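Local atomic coordinates of epimerase (Methylomonas sp. DH-1, PDB entry 7CJ4), a protein that catalyses the manganese-dependent epimerization of ketoses at C3, working fastest on L-ribulose and also interconverting D-allulose and D-fructose. Residues A[109-114]-A[152-157]; A[148-153]-A[179-184]. One frame throughout, in Å; residues are numbered along the deposited sequence.

Contact 1. Residues A[109-114]-A[152-157]; sequences CGVIYC and EVVNRY. With MN (manganese (II) ion), chain C.
At the metal site of this TIM barrel, Glu152 lies against Gly110 where the loops after two neighbouring strands begin. Glu152 N donates to Gly110 O over 3.0 Å, a fairly straight bond. Three residues after Gly110, the Tyr113 ring sets its edge against Glu152. Its hydroxyl gives a short bond of 2.6 Å from Tyr113 OH to Glu152 O, tilted 24° from the carbonyl plane. Tyr113 CG sits between its own backbone N and carbonyl carbon (chi1 55°), which swings the ring toward the 152-157 loop. Beside it, Val111 CG2 packs on Val154 CG1 at 3.5 Å. The Glu152 side chain runs out extended, with CG anti to the backbone N (chi1 -177°). Its OE1 passes 3.1 Å from Gly110 CA, while OE2 binds manganese at 2.1 Å. A water and the side chains of Asp185, His211 and Glu246 also bind the ion. Glu152 contacts D-allulose and D-fructose too, and is by similarity a proton donor/acceptor. The amide N and carbonyl O of Glu152 are thus both gripped by the 109-114 loop. This second shell probably fixes the backbone from which the metal-binding carboxylate reaches the ion.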
loop_
_atom_site.group_PDB
_atom_site.type_symbol
_atom_site.label_atom_id
_atom_site.label_comp_id
_atom_site.label_asym_id
_atom_site.label_seq_id
_atom_site.Cartn_x
_atom_site.Cartn_y
_atom_site.Cartn_z
ATOM N N CYS A 109 19.807 1.938 7.963
ATOM C CA CYS A 109 18.504 1.222 7.875
ATOM C C CYS A 109 17.702 1.682 6.650
ATOM O O CYS A 109 18.235 2.464 5.831
ATOM C CB CYS A 109 17.694 1.389 9.157
ATOM S SG CYS A 109 17.120 3.078 9.479
ATOM N N GLY A 110 16.477 1.169 6.514
ATOM C CA GLY A 110 15.575 1.473 5.387
ATOM C C GLY A 110 15.665 0.425 4.293
ATOM O O GLY A 110 16.105 -0.699 4.577
ATOM N N VAL A 111 15.275 0.784 3.068
ATOM C CA VAL A 111 15.224 -0.147 1.906
ATOM C C VAL A 111 16.591 -0.114 1.216
ATOM O O VAL A 111 16.701 0.465 0.125
ATOM C CB VAL A 111 14.053 0.227 0.977
ATOM C CG1 VAL A 111 13.968 -0.671 -0.246
ATOM C CG2 VAL A 111 12.738 0.207 1.745
ATOM N N ILE A 112 17.598 -0.703 1.865
ATOM C CA ILE A 112 19.027 -0.658 1.444
ATOM C C ILE A 112 19.351 -1.875 0.578
ATOM O O ILE A 112 20.499 -1.968 0.137
ATOM C CB ILE A 112 19.968 -0.611 2.666
ATOM C CG1 ILE A 112 19.669 -1.740 3.654
ATOM C CG2 ILE A 112 19.936 0.753 3.329
ATOM C CD1 ILE A 112 20.655 -1.819 4.795
ATOM N N TYR A 113 18.385 -2.770 0.359
ATOM C CA TYR A 113 18.610 -4.116 -0.231
ATOM C C TYR A 113 17.955 -4.228 -1.620
ATOM O O TYR A 113 18.044 -5.300 -2.238
ATOM C CB TYR A 113 18.059 -5.187 0.713
ATOM C CG TYR A 113 16.612 -4.988 1.081
ATOM C CD1 TYR A 113 15.598 -5.339 0.205
ATOM C CD2 TYR A 113 16.255 -4.430 2.296
ATOM C CE1 TYR A 113 14.266 -5.153 0.527
ATOM C CE2 TYR A 113 14.927 -4.234 2.634
ATOM C CZ TYR A 113 13.929 -4.599 1.747
ATOM O OH TYR A 113 12.615 -4.423 2.061
ATOM N N CYS A 114 17.308 -3.164 -2.094
ATOM C CA CYS A 114 16.616 -3.128 -3.408
ATOM C C CYS A 114 16.236 -1.687 -3.743
ATOM O O CYS A 114 16.348 -0.817 -2.845
ATOM C CB CYS A 114 15.353 -3.979 -3.398
ATOM S SG CYS A 114 14.018 -3.256 -2.409
ATOM N N GLU A 152 14.822 -2.884 6.227
ATOM C CA GLU A 152 13.420 -2.480 6.499
ATOM C C GLU A 152 12.469 -3.305 5.627
ATOM O O GLU A 152 12.515 -3.180 4.378
ATOM C CB GLU A 152 13.243 -0.981 6.262
ATOM C CG GLU A 152 11.842 -0.485 6.588
ATOM C CD GLU A 152 11.682 1.026 6.554
ATOM O OE1 GLU A 152 12.520 1.694 5.918
ATOM O OE2 GLU A 152 10.721 1.533 7.161
ATOM N N VAL A 153 11.622 -4.118 6.261
ATOM C CA VAL A 153 10.524 -4.842 5.558
ATOM C C VAL A 153 9.465 -3.800 5.193
ATOM O O VAL A 153 8.969 -3.138 6.127
ATOM C CB VAL A 153 9.954 -5.981 6.422
ATOM C CG1 VAL A 153 8.667 -6.545 5.844
ATOM C CG2 VAL A 153 10.984 -7.082 6.607
ATOM N N VAL A 154 9.183 -3.626 3.892
ATOM C CA VAL A 154 8.176 -2.644 3.384
ATOM C C VAL A 154 7.091 -3.375 2.582
ATOM O O VAL A 154 7.293 -4.554 2.233
ATOM C CB VAL A 154 8.832 -1.516 2.564
ATOM C CG1 VAL A 154 9.791 -0.706 3.425
ATOM C CG2 VAL A 154 9.528 -2.024 1.312
ATOM N N ASN A 155 5.974 -2.690 2.313
ATOM C CA ASN A 155 4.780 -3.290 1.664
ATOM C C ASN A 155 5.085 -3.569 0.189
ATOM O O ASN A 155 6.138 -3.132 -0.293
ATOM C CB ASN A 155 3.540 -2.405 1.784
ATOM C CG ASN A 155 3.663 -1.124 0.995
ATOM O OD1 ASN A 155 3.679 -1.146 -0.242
ATOM N ND2 ASN A 155 3.759 -0.017 1.713
ATOM N N ARG A 156 4.143 -4.245 -0.467
ATOM C CA ARG A 156 4.259 -4.889 -1.792
ATOM C C ARG A 156 4.522 -3.834 -2.875
ATOM O O ARG A 156 5.089 -4.208 -3.914
ATOM C CB ARG A 156 2.952 -5.639 -2.048
ATOM C CG ARG A 156 1.732 -4.740 -1.929
ATOM C CD ARG A 156 0.438 -5.508 -1.958
ATOM N NE ARG A 156 0.375 -6.407 -0.821
ATOM C CZ ARG A 156 -0.497 -7.392 -0.695
ATOM N NH1 ARG A 156 -1.374 -7.623 -1.658
ATOM N NH2 ARG A 156 -0.476 -8.150 0.387
ATOM N N TYR A 157 4.114 -2.581 -2.639
ATOM C CA TYR A 157 4.213 -1.452 -3.603
ATOM C C TYR A 157 5.593 -0.787 -3.514
ATOM O O TYR A 157 5.880 0.101 -4.346
ATOM C CB TYR A 157 3.130 -0.403 -3.348
ATOM C CG TYR A 157 1.712 -0.917 -3.343
ATOM C CD1 TYR A 157 1.068 -1.264 -4.519
ATOM C CD2 TYR A 157 0.997 -1.019 -2.161
ATOM C CE1 TYR A 157 -0.241 -1.724 -4.519
ATOM C CE2 TYR A 157 -0.312 -1.470 -2.142
ATOM C CZ TYR A 157 -0.938 -1.824 -3.326
ATOM O OH TYR A 157 -2.232 -2.277 -3.311
HETATM MN MN MN C . 9.990 3.480 7.361
HETATM O O HOH W 1 9.784 3.742 5.194
#

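Contact 2. Residues A[148-153]-A[179-184]; sequences NIDLEV and NAFLHL. With MN (manganese (II) ion), chain C.
Ile149 and Phe181 lie in a run of backbone hydrogen bonds that joins two parallel strands. Ile149 N donates to Asn179 O, and Phe181 N to Ile149 O. Leu151 N then donates to Phe181 O and His183 N to Leu151 O. Val153 N closes the run on His183 O at 2.9 Å. CA-H...O contacts lie between these bonds, such as Glu152 CA to His183 O at 3.1 Å. The segment axes cross at -41°, a strong twist.

Flat groups meet on the face that carries Asp150, Glu152, Phe181 and His183. With His183 CG anti to its own backbone N (chi1 174°), the ring runs alongside the Glu152 chain, pointing the same way. Glu152 CB sits over one ring face, 3.7 Å from the His183 centroid, in a CH-pi contact. Further out, the carboxylate stacks on the ring with the planes 9° apart. His183 ND1 probably accepts a hydrogen bond from Gly110 N. An alanine in place of His183 would probably leave the Gly110 amide without this acceptor and the Glu152 chain free to shift on that side. Nearby, Asp150 OD1 comes 3.3 Å from Phe181 CB. Lys5 forms a salt bridge with Asp150 and a cation-pi contact with the Phe181 ring.

Apolar packing lies on the face of Ile149, Leu151, Ala180 and Leu182. Ile149 CG1 meets Ala180 CB at 4.0 Å. Val153, just past the strand, presses CG2 on Leu182 CD1 at 3.4 Å, tighter than usual. Helix 165-175 covers Leu151, Ala180 and Leu182 from outside.

Strand 148-152, helix 165-175 and strand 180-185 make up a beta-alpha-beta unit of the TIM barrel, here with a metal ligand at the end of its first strand.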
loop_
_atom_site.group_PDB
_atom_site.type_symbol
_atom_site.label_atom_id
_atom_site.label_comp_id
_atom_site.label_asym_id
_atom_site.label_seq_id
_atom_site.Cartn_x
_atom_site.Cartn_y
_atom_site.Cartn_z
ATOM N N ASN A 148 25.895 -1.068 12.320
ATOM C CA ASN A 148 24.874 -2.125 12.092
ATOM C C ASN A 148 24.015 -1.717 10.892
ATOM O O ASN A 148 23.685 -0.522 10.803
ATOM C CB ASN A 148 23.964 -2.313 13.306
ATOM C CG ASN A 148 24.678 -2.828 14.540
ATOM O OD1 ASN A 148 25.518 -3.720 14.449
ATOM N ND2 ASN A 148 24.326 -2.295 15.704
ATOM N N ILE A 149 23.651 -2.668 10.026
ATOM C CA ILE A 149 22.621 -2.458 8.970
ATOM C C ILE A 149 21.338 -3.192 9.382
ATOM O O ILE A 149 21.419 -4.329 9.873
ATOM C CB ILE A 149 23.131 -2.878 7.575
ATOM C CG1 ILE A 149 23.269 -4.398 7.433
ATOM C CG2 ILE A 149 24.431 -2.156 7.257
ATOM C CD1 ILE A 149 23.554 -4.869 6.017
ATOM N N ASP A 150 20.198 -2.534 9.177
ATOM C CA ASP A 150 18.847 -3.052 9.495
ATOM C C ASP A 150 18.027 -2.995 8.205
ATOM O O ASP A 150 17.815 -1.879 7.692
ATOM C CB ASP A 150 18.237 -2.240 10.635
ATOM C CG ASP A 150 19.257 -1.878 11.698
ATOM O OD1 ASP A 150 19.484 -2.704 12.601
ATOM O OD2 ASP A 150 19.842 -0.784 11.589
ATOM N N LEU A 151 17.634 -4.154 7.673
ATOM C CA LEU A 151 16.851 -4.245 6.416
ATOM C C LEU A 151 15.381 -3.975 6.750
ATOM O O LEU A 151 14.790 -4.764 7.498
ATOM C CB LEU A 151 17.028 -5.629 5.784
ATOM C CG LEU A 151 18.447 -6.195 5.765
ATOM C CD1 LEU A 151 18.642 -7.119 4.580
ATOM C CD2 LEU A 151 19.492 -5.106 5.733
ATOM N N GLU A 152 14.822 -2.884 6.227
ATOM C CA GLU A 152 13.420 -2.480 6.499
ATOM C C GLU A 152 12.469 -3.305 5.627
ATOM O O GLU A 152 12.515 -3.180 4.378
ATOM C CB GLU A 152 13.243 -0.981 6.262
ATOM C CG GLU A 152 11.842 -0.485 6.588
ATOM C CD GLU A 152 11.682 1.026 6.554
ATOM O OE1 GLU A 152 12.520 1.694 5.918
ATOM O OE2 GLU A 152 10.721 1.533 7.161
ATOM N N VAL A 153 11.622 -4.118 6.261
ATOM C CA VAL A 153 10.524 -4.842 5.558
ATOM C C VAL A 153 9.465 -3.800 5.193
ATOM O O VAL A 153 8.969 -3.138 6.127
ATOM C CB VAL A 153 9.954 -5.981 6.422
ATOM C CG1 VAL A 153 8.667 -6.545 5.844
ATOM C CG2 VAL A 153 10.984 -7.082 6.607
ATOM N N ASN A 179 26.022 -8.276 12.313
ATOM C CA ASN A 179 25.684 -6.833 12.393
ATOM C C ASN A 179 24.544 -6.528 11.416
ATOM O O ASN A 179 24.255 -5.348 11.227
ATOM C CB ASN A 179 26.899 -5.935 12.145
ATOM C CG ASN A 179 27.486 -6.096 10.761
ATOM O OD1 ASN A 179 27.513 -7.201 10.227
ATOM N ND2 ASN A 179 27.971 -5.005 10.186
ATOM N N ALA A 180 23.913 -7.544 10.824
ATOM C CA ALA A 180 22.712 -7.373 9.966
ATOM C C ALA A 180 21.455 -7.731 10.774
ATOM O O ALA A 180 21.443 -8.805 11.404
ATOM C CB ALA A 180 22.836 -8.199 8.713
ATOM N N PHE A 181 20.450 -6.850 10.771
ATOM C CA PHE A 181 19.220 -6.977 11.593
ATOM C C PHE A 181 17.974 -6.727 10.745
ATOM O O PHE A 181 18.074 -6.201 9.623
ATOM C CB PHE A 181 19.215 -5.984 12.757
ATOM C CG PHE A 181 20.352 -6.173 13.725
ATOM C CD1 PHE A 181 21.591 -5.615 13.465
ATOM C CD2 PHE A 181 20.183 -6.915 14.887
ATOM C CE1 PHE A 181 22.643 -5.791 14.348
ATOM C CE2 PHE A 181 21.238 -7.092 15.766
ATOM C CZ PHE A 181 22.465 -6.528 15.496
ATOM N N LEU A 182 16.826 -7.099 11.313
ATOM C CA LEU A 182 15.484 -6.792 10.768
ATOM C C LEU A 182 15.099 -5.377 11.197
ATOM O O LEU A 182 15.429 -4.993 12.332
ATOM C CB LEU A 182 14.478 -7.811 11.301
ATOM C CG LEU A 182 13.036 -7.593 10.851
ATOM C CD1 LEU A 182 12.903 -7.800 9.352
ATOM C CD2 LEU A 182 12.098 -8.524 11.604
ATOM N N HIS A 183 14.460 -4.638 10.291
ATOM C CA HIS A 183 13.905 -3.281 10.520
ATOM C C HIS A 183 12.406 -3.330 10.215
ATOM O O HIS A 183 12.049 -3.631 9.064
ATOM C CB HIS A 183 14.679 -2.252 9.681
ATOM C CG HIS A 183 14.111 -0.876 9.741
ATOM N ND1 HIS A 183 14.636 0.166 9.014
ATOM C CD2 HIS A 183 13.061 -0.372 10.422
ATOM C CE1 HIS A 183 13.953 1.261 9.259
ATOM N NE2 HIS A 183 12.980 0.958 10.123
ATOM N N LEU A 184 11.568 -3.118 11.233
ATOM C CA LEU A 184 10.086 -3.196 11.119
ATOM C C LEU A 184 9.499 -1.782 11.175
ATOM O O LEU A 184 10.038 -0.933 11.914
ATOM C CB LEU A 184 9.515 -4.066 12.243
ATOM C CG LEU A 184 9.692 -5.576 12.090
ATOM C CD1 LEU A 184 9.017 -6.312 13.244
ATOM C CD2 LEU A 184 9.143 -6.062 10.757
HETATM MN MN MN C . 9.990 3.480 7.361
HETATM O O HOH W 1 9.784 3.742 5.194
#

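Overall arrangement
From the N terminus, the chain first passes 109-114, at the end of strand 107-109. It runs through helix 125-143 and enters strand 148-152, where contact 1 closes its loop at 152-157. Contact 2 starts on that strand and closes at 179-184, after helix 165-175. The two loops therefore cross, overlapping over 148-157; the contacts themselves share Glu152 and Val153. Together the contacts tie three successive barrel strands, 107-109, 148-152 and 180-185, side by side. They also touch directly, where Ile112 packs on Leu151. Contact 2 lies in the barrel wall, while contact 1 continues into the loops after the strands. At the far end of 152-157, Arg156 and Tyr157 reach the second subunit of the homodimer.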